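Local coordinates for protein inactive glucansucrase (Lactobacillus reuteri, PDB 5JBD) that is an inactive member of the glucansucrase family, a glycoside hydrolase family 70 protein built around a TIM-barrel domain and carrying a bound calcium ion, at residues W34-F39 with M132-R137. Numbering follows the deposited sequence.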
loop_
_atom_site.group_PDB
_atom_site.type_symbol
_atom_site.label_atom_id
_atom_site.label_comp_id
_atom_site.label_asym_id
_atom_site.label_seq_id
_atom_site.Cartn_x
_atom_site.Cartn_y
_atom_site.Cartn_z
ATOM N N TRP A 34 20.431 -5.651 49.607
ATOM C CA TRP A 34 20.789 -6.753 48.686
ATOM C C TRP A 34 19.576 -7.412 48.006
ATOM O O TRP A 34 19.719 -7.998 46.935
ATOM C CB TRP A 34 21.636 -7.826 49.394
ATOM C CG TRP A 34 20.909 -8.593 50.432
ATOM C CD1 TRP A 34 20.865 -8.321 51.764
ATOM C CD2 TRP A 34 20.109 -9.767 50.230
ATOM N NE1 TRP A 34 20.087 -9.248 52.406
ATOM C CE2 TRP A 34 19.609 -10.146 51.489
ATOM C CE3 TRP A 34 19.763 -10.531 49.104
ATOM C CZ2 TRP A 34 18.778 -11.260 51.666
ATOM C CZ3 TRP A 34 18.924 -11.649 49.279
ATOM C CH2 TRP A 34 18.450 -11.997 50.554
ATOM N N GLU A 35 18.405 -7.306 48.635
ATOM C CA GLU A 35 17.153 -7.847 48.087
ATOM C C GLU A 35 16.687 -7.130 46.802
ATOM O O GLU A 35 15.794 -7.620 46.107
ATOM C CB GLU A 35 16.047 -7.853 49.163
ATOM C CG GLU A 35 16.398 -8.708 50.385
ATOM C CD GLU A 35 15.294 -8.801 51.421
ATOM O OE1 GLU A 35 14.160 -9.165 51.054
ATOM O OE2 GLU A 35 15.575 -8.543 52.608
ATOM N N ASN A 36 17.309 -6.000 46.464
ATOM C CA ASN A 36 17.171 -5.407 45.113
ATOM C C ASN A 36 17.661 -6.322 43.983
ATOM O O ASN A 36 17.294 -6.129 42.827
ATOM C CB ASN A 36 17.937 -4.088 45.022
ATOM C CG ASN A 36 17.419 -3.028 45.977
ATOM O OD1 ASN A 36 16.381 -3.175 46.609
ATOM N ND2 ASN A 36 18.166 -1.947 46.088
ATOM N N MET A 37 18.517 -7.295 44.293
ATOM C CA MET A 37 18.994 -8.255 43.286
ATOM C C MET A 37 17.843 -9.016 42.636
ATOM O O MET A 37 16.797 -9.232 43.268
ATOM C CB MET A 37 19.993 -9.259 43.903
ATOM C CG MET A 37 19.374 -10.333 44.785
ATOM S SD MET A 37 20.595 -11.480 45.478
ATOM C CE MET A 37 20.816 -12.571 44.072
ATOM N N ALA A 38 18.044 -9.439 41.389
ATOM C CA ALA A 38 17.058 -10.268 40.701
ATOM C C ALA A 38 16.765 -11.502 41.527
ATOM O O ALA A 38 17.668 -12.046 42.177
ATOM C CB ALA A 38 17.541 -10.666 39.306
ATOM N N PHE A 39 15.503 -11.921 41.547
ATOM C CA PHE A 39 15.109 -13.112 42.310
ATOM C C PHE A 39 15.840 -14.348 41.768
ATOM O O PHE A 39 16.263 -15.199 42.531
ATOM C CB PHE A 39 13.587 -13.314 42.267
ATOM C CG PHE A 39 13.125 -14.605 42.885
ATOM C CD1 PHE A 39 13.030 -14.731 44.263
ATOM C CD2 PHE A 39 12.784 -15.697 42.087
ATOM C CE1 PHE A 39 12.606 -15.922 44.840
ATOM C CE2 PHE A 39 12.366 -16.887 42.654
ATOM C CZ PHE A 39 12.268 -16.998 44.032
ATOM N N MET A 132 19.356 9.251 46.886
ATOM C CA MET A 132 18.042 9.751 46.462
ATOM C C MET A 132 17.240 8.671 45.720
ATOM O O MET A 132 16.047 8.515 45.966
ATOM C CB MET A 132 18.170 10.999 45.583
ATOM C CG MET A 132 18.666 12.221 46.334
ATOM S SD MET A 132 18.854 13.641 45.238
ATOM C CE MET A 132 18.694 15.022 46.372
ATOM N N ALA A 133 17.900 7.916 44.838
ATOM C CA ALA A 133 17.236 6.825 44.113
ATOM C C ALA A 133 16.727 5.714 45.051
ATOM O O ALA A 133 15.631 5.203 44.853
ATOM C CB ALA A 133 18.153 6.242 43.047
ATOM N N GLN A 134 17.519 5.352 46.063
ATOM C CA GLN A 134 17.101 4.347 47.041
ATOM C C GLN A 134 15.896 4.837 47.856
ATOM O O GLN A 134 14.923 4.098 48.070
ATOM C CB GLN A 134 18.259 3.967 47.984
ATOM C CG GLN A 134 17.924 2.877 49.010
ATOM C CD GLN A 134 17.316 1.621 48.376
ATOM O OE1 GLN A 134 18.029 0.730 47.909
ATOM N NE2 GLN A 134 15.997 1.546 48.380
ATOM N N ASN A 135 15.976 6.084 48.297
ATOM C CA ASN A 135 14.878 6.728 49.020
ATOM C C ASN A 135 13.618 6.862 48.159
ATOM O O ASN A 135 12.510 6.672 48.665
ATOM C CB ASN A 135 15.330 8.087 49.594
ATOM C CG ASN A 135 16.158 7.926 50.871
ATOM O OD1 ASN A 135 15.940 7.015 51.655
ATOM N ND2 ASN A 135 17.094 8.819 51.080
ATOM N N LEU A 136 13.787 7.155 46.872
ATOM C CA LEU A 136 12.655 7.200 45.957
ATOM C C LEU A 136 11.987 5.827 45.799
ATOM O O LEU A 136 10.767 5.741 45.750
ATOM C CB LEU A 136 13.073 7.741 44.593
ATOM C CG LEU A 136 11.967 7.843 43.524
ATOM C CD1 LEU A 136 10.775 8.674 43.990
ATOM C CD2 LEU A 136 12.557 8.409 42.257
ATOM N N ARG A 137 12.774 4.756 45.750
ATOM C CA ARG A 137 12.195 3.415 45.711
ATOM C C ARG A 137 11.272 3.146 46.920
ATOM O O ARG A 137 10.183 2.594 46.745
ATOM C CB ARG A 137 13.268 2.341 45.563
ATOM C CG ARG A 137 13.898 2.322 44.178
ATOM C CD ARG A 137 14.702 1.054 43.950
ATOM N NE ARG A 137 15.971 1.034 44.692
ATOM C CZ ARG A 137 17.109 1.603 44.273
ATOM N NH1 ARG A 137 17.194 2.231 43.106
ATOM N NH2 ARG A 137 18.192 1.527 45.033
HETATM O O HOH W 1 15.018 -0.832 46.889
#
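N36 reaches across to Q134 and R137, and with a single water this polar cluster makes up the contact between the 3-10 turn and the helix, whose nearest CA atoms, those of N36 and Q134, are 9.9 Å apart. CB of N36 and CB of R137 leave the backbone toward the other segment, while Q134 starts out to one side, CG anti to the backbone N (chi1 -178°), and a bend at chi2 brings its amide to N36. There N36 ND2 donates to Q134 OE1 at 3.2 Å. The bond is fairly straight and lies in the carbonyl plane, and the two amides are nearly coplanar, their planes 29° apart. Q134 OE1 takes a second bond, from R137 NH2 at 3.0 Å, which comes from above the carbonyl plane although OE1 itself sits at the edge of the guanidinium. The guanidinium stands steeply to the N36 amide, with the planes 81° apart. A water joins the three residues: it donates to N36 OD1 at 2.7 Å and accepts from Q134 NE2 and R137 NE. Both ends of each amide are thus engaged, which should fix their flips. R137 has a further partner, NH1 donating to the backbone O of M84. The 3-10 turn bearing N36 belongs to the N-terminal loop before strand 58-59, where N36 O meets Y59 OH; helix 126-147 brings Q134 and R137, and packs through A133 and L136 against helix 90-101. The centre of the contact lies about 48 Å from the centre of the chain, far out on its periphery.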